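Local coordinates for cell wall surface anchor family protein (Streptococcus pneumoniae, PDB 4OQ1) that probably anchors the pilus to the bacterial cell wall as an ancillary pilin built from CnaB and related immunoglobulin-like domains, at residues A[273-283]-A[318-329]. The protein carries 3 engineered substitutions. Sequence-based numbering, arbitrary orientation.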
# COMPACT_ATOMS: atom_id res chain seq x y z
N LEU A 273 4.56 -37.08 34.39
CA LEU A 273 3.56 -37.62 33.51
C LEU A 273 3.87 -37.32 32.07
O LEU A 273 4.07 -36.18 31.73
CB LEU A 273 2.14 -37.15 33.82
CG LEU A 273 1.59 -37.25 35.19
CD1 LEU A 273 0.28 -36.51 35.30
CD2 LEU A 273 1.34 -38.74 35.46
N GLN A 274 3.92 -38.36 31.25
CA GLN A 274 4.16 -38.33 29.83
C GLN A 274 2.85 -38.20 29.08
O GLN A 274 1.78 -38.67 29.53
CB GLN A 274 4.76 -39.66 29.41
CG GLN A 274 5.30 -39.60 27.98
CD GLN A 274 5.99 -40.90 27.57
OE1 GLN A 274 6.00 -41.89 28.31
NE2 GLN A 274 6.61 -40.88 26.40
N GLY A 275 2.93 -37.54 27.94
CA GLY A 275 1.80 -37.47 27.00
C GLY A 275 0.78 -36.34 27.21
O GLY A 275 -0.34 -36.38 26.65
N ALA A 276 1.11 -35.33 28.01
CA ALA A 276 0.22 -34.17 28.11
C ALA A 276 0.60 -33.30 26.93
O ALA A 276 1.78 -32.98 26.74
CB ALA A 276 0.36 -33.36 29.39
N MET A 277 -0.36 -33.01 26.09
CA MET A 277 -0.10 -32.18 24.92
C MET A 277 -0.72 -30.82 25.01
O MET A 277 -1.93 -30.69 25.28
CB MET A 277 -0.47 -32.91 23.58
CG MET A 277 0.06 -34.33 23.44
SD MET A 277 -0.57 -35.16 21.94
CE MET A 277 0.26 -34.17 20.69
N PHE A 278 0.07 -29.80 24.69
CA PHE A 278 -0.38 -28.47 24.64
C PHE A 278 -0.03 -27.70 23.38
O PHE A 278 1.09 -27.86 22.79
CB PHE A 278 0.16 -27.66 25.80
CG PHE A 278 -0.01 -28.28 27.15
CD1 PHE A 278 -1.10 -27.92 27.97
CD2 PHE A 278 0.92 -29.15 27.64
CE1 PHE A 278 -1.21 -28.46 29.26
CE2 PHE A 278 0.78 -29.72 28.91
CZ PHE A 278 -0.30 -29.35 29.71
N LYS A 279 -0.91 -26.79 23.01
CA LYS A 279 -0.56 -25.81 21.97
C LYS A 279 -0.24 -24.52 22.58
O LYS A 279 -0.97 -24.07 23.50
CB LYS A 279 -1.74 -25.70 21.00
CG LYS A 279 -1.53 -24.82 19.83
CD LYS A 279 -2.69 -24.95 18.85
CE LYS A 279 -2.77 -26.31 18.13
NZ LYS A 279 -3.95 -26.43 17.18
N VAL A 280 0.87 -23.89 22.15
CA VAL A 280 1.21 -22.63 22.75
C VAL A 280 0.49 -21.47 22.09
O VAL A 280 0.53 -21.38 20.91
CB VAL A 280 2.75 -22.38 22.69
CG1 VAL A 280 3.02 -21.06 23.35
CG2 VAL A 280 3.54 -23.51 23.36
N MET A 281 -0.18 -20.62 22.84
CA MET A 281 -1.00 -19.53 22.27
C MET A 281 -0.74 -18.21 22.92
O MET A 281 -0.31 -18.15 24.06
CB MET A 281 -2.48 -19.77 22.56
CG MET A 281 -2.90 -21.21 22.43
SD MET A 281 -3.52 -21.52 20.78
CE MET A 281 -4.92 -22.43 21.30
N LYS A 282 -1.06 -17.14 22.19
CA LYS A 282 -1.18 -15.81 22.74
C LYS A 282 -2.62 -15.39 22.68
O LYS A 282 -3.42 -16.03 22.03
CB LYS A 282 -0.24 -14.81 22.10
CG LYS A 282 -0.23 -14.66 20.59
CD LYS A 282 1.17 -14.14 20.16
CE LYS A 282 1.32 -13.95 18.65
NZ LYS A 282 0.70 -12.67 18.21
N GLU A 283 -2.97 -14.37 23.42
CA GLU A 283 -4.29 -13.89 23.29
C GLU A 283 -4.28 -12.55 22.60
O GLU A 283 -3.46 -11.73 22.90
CB GLU A 283 -4.98 -13.76 24.62
CG GLU A 283 -6.42 -13.29 24.48
CD GLU A 283 -6.54 -11.91 24.99
OE1 GLU A 283 -5.95 -11.78 26.04
OE2 GLU A 283 -7.13 -10.98 24.34
N TYR A 318 1.84 -15.72 27.52
CA TYR A 318 1.43 -16.78 26.72
C TYR A 318 0.58 -17.79 27.52
O TYR A 318 0.42 -17.66 28.73
CB TYR A 318 2.62 -17.50 26.17
CG TYR A 318 3.53 -16.66 25.33
CD1 TYR A 318 3.34 -16.56 23.99
CD2 TYR A 318 4.52 -15.94 25.89
CE1 TYR A 318 4.12 -15.77 23.21
CE2 TYR A 318 5.38 -15.16 25.13
CZ TYR A 318 5.17 -15.09 23.78
OH TYR A 318 5.97 -14.41 22.95
N TYR A 319 0.10 -18.80 26.83
CA TYR A 319 -0.83 -19.83 27.36
C TYR A 319 -0.56 -21.21 26.76
O TYR A 319 -0.43 -21.37 25.53
CB TYR A 319 -2.29 -19.46 27.16
CG TYR A 319 -2.70 -18.09 27.60
CD1 TYR A 319 -3.22 -17.84 28.83
CD2 TYR A 319 -2.50 -17.00 26.73
CE1 TYR A 319 -3.52 -16.56 29.21
CE2 TYR A 319 -2.78 -15.72 27.11
CZ TYR A 319 -3.32 -15.52 28.32
OH TYR A 319 -3.58 -14.25 28.65
N LEU A 320 -0.55 -22.23 27.65
CA LEU A 320 -0.48 -23.60 27.26
C LEU A 320 -1.95 -24.05 27.16
O LEU A 320 -2.60 -24.18 28.21
CB LEU A 320 0.21 -24.51 28.28
CG LEU A 320 1.72 -24.17 28.53
CD1 LEU A 320 2.32 -25.15 29.52
CD2 LEU A 320 2.48 -24.31 27.25
N TRP A 321 -2.42 -24.17 25.93
CA TRP A 321 -3.81 -24.64 25.65
C TRP A 321 -3.74 -26.13 25.58
O TRP A 321 -3.04 -26.69 24.68
CB TRP A 321 -4.33 -24.07 24.32
CG TRP A 321 -5.66 -24.66 23.86
CD1 TRP A 321 -5.84 -25.75 23.12
CD2 TRP A 321 -6.95 -24.16 24.17
NE1 TRP A 321 -7.21 -26.01 22.95
CE2 TRP A 321 -7.89 -24.98 23.53
CE3 TRP A 321 -7.40 -23.06 24.85
CZ2 TRP A 321 -9.28 -24.79 23.66
CZ3 TRP A 321 -8.79 -22.85 24.94
CH2 TRP A 321 -9.68 -23.70 24.37
N GLU A 322 -4.42 -26.80 26.50
CA GLU A 322 -4.30 -28.32 26.60
C GLU A 322 -5.08 -29.00 25.51
O GLU A 322 -6.31 -28.80 25.39
CB GLU A 322 -4.74 -28.88 27.95
CG GLU A 322 -4.43 -30.39 28.06
CD GLU A 322 -4.77 -30.95 29.44
OE1 GLU A 322 -5.82 -30.57 29.98
OE2 GLU A 322 -3.98 -31.75 29.95
N LEU A 323 -4.35 -29.70 24.64
CA LEU A 323 -4.97 -30.51 23.62
C LEU A 323 -5.33 -31.93 24.10
O LEU A 323 -6.33 -32.44 23.70
CB LEU A 323 -4.02 -30.65 22.43
CG LEU A 323 -3.66 -29.32 21.72
CD1 LEU A 323 -2.50 -29.44 20.74
CD2 LEU A 323 -4.88 -28.78 20.98
N GLN A 324 -4.50 -32.53 24.94
CA GLN A 324 -4.71 -33.89 25.41
C GLN A 324 -4.10 -34.07 26.85
O GLN A 324 -2.91 -33.81 27.08
CB GLN A 324 -3.98 -34.86 24.47
CG GLN A 324 -3.82 -36.26 24.98
CD GLN A 324 -3.23 -37.19 23.97
OE1 GLN A 324 -3.91 -37.59 23.04
NE2 GLN A 324 -1.92 -37.54 24.14
N ALA A 325 -4.92 -34.60 27.75
CA ALA A 325 -4.44 -34.87 29.11
C ALA A 325 -3.64 -36.21 29.15
O ALA A 325 -3.84 -37.07 28.30
CB ALA A 325 -5.62 -34.90 30.09
N PRO A 326 -2.67 -36.34 30.08
CA PRO A 326 -2.09 -37.66 30.35
C PRO A 326 -3.18 -38.66 30.57
O PRO A 326 -4.21 -38.30 31.15
CB PRO A 326 -1.29 -37.45 31.65
CG PRO A 326 -0.98 -35.99 31.69
CD PRO A 326 -2.21 -35.35 31.07
N THR A 327 -2.99 -39.91 30.12
CA THR A 327 -3.93 -41.01 30.37
C THR A 327 -4.39 -41.09 31.83
O THR A 327 -3.61 -41.17 32.74
CB THR A 327 -3.31 -42.36 29.97
OG1 THR A 327 -2.77 -42.26 28.65
CG2 THR A 327 -4.36 -43.43 30.00
N GLY A 328 -5.67 -41.10 32.06
CA GLY A 328 -6.15 -41.28 33.42
C GLY A 328 -6.29 -39.97 34.17
O GLY A 328 -6.68 -39.95 35.36
N TYR A 329 -6.04 -38.85 33.49
CA TYR A 329 -6.07 -37.53 34.17
C TYR A 329 -7.18 -36.62 33.59
O TYR A 329 -7.56 -36.75 32.47
CB TYR A 329 -4.64 -36.88 34.12
CG TYR A 329 -3.71 -37.53 35.10
CD1 TYR A 329 -3.54 -37.02 36.36
CD2 TYR A 329 -2.95 -38.70 34.75
CE1 TYR A 329 -2.76 -37.66 37.27
CE2 TYR A 329 -2.22 -39.36 35.67
CZ TYR A 329 -2.07 -38.87 36.89
OH TYR A 329 -1.24 -39.52 37.79
O HOH W 1 -0.36 -40.44 29.07
O HOH W 2 -2.91 -12.28 27.28
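Met277 spans two residues of the partner strand, Leu323 and Gln324, at a classic beta bulge in the antiparallel pairing of 277-281 with 319-324. Met277 O accepts from both amides, Leu323 N at 2.7 Å and Gln324 N at 3.2 Å, while Met277 N donates to Gln324 O. Beyond the bulge the ladder continues through the hydrogen-bonded pairs Lys279-Trp321 and Met281-Tyr319.

On the face carrying these pairs, bends of Met281 at chi2 (-93°) and chi3 bring CE over one face of the indole, 3.5 Å from Trp321 CG. Gln324, extended beyond CG, donates from NE2 to Gly275 O at 3.2 Å; the bond is almost straight, lies in the amide plane and uses a carbonyl lone pair. Met277 SD packs against the same NE2.

On the other face, the buried ring of Phe278 sets CD1 3.7 Å from Leu320 CB and also meets the aliphatic part of Glu322, whose OE1 is held by the backbone N of Leu332. Glu322 also touches Asn354, consistent with the E-box glutamate beside a Lys-Asn isopeptide site in pilin CnaB domains. Phe308 meets the Phe278 ring from within the same domain.

Past the strands, Pro326, which opens a type II turn closed at Tyr329, sets CD 3.7 Å from Ala276 CB. Leu273 CD1 sits over the centre of the Tyr329 ring, 3.6 Å from its centroid, in a CH-pi contact, and the phenol OH of Tyr329 hydrogen-bonds Asp266 OD2. A water links Gln274 O to Thr327 N.

The contact thus joins two strands of a prealbumin-like domain, probably CnaB-type: backbone bonds set the register, apolar contacts line both faces, and the Gln324 amide, a water bridge and the Leu273-Tyr329 contact carry the association into the loops.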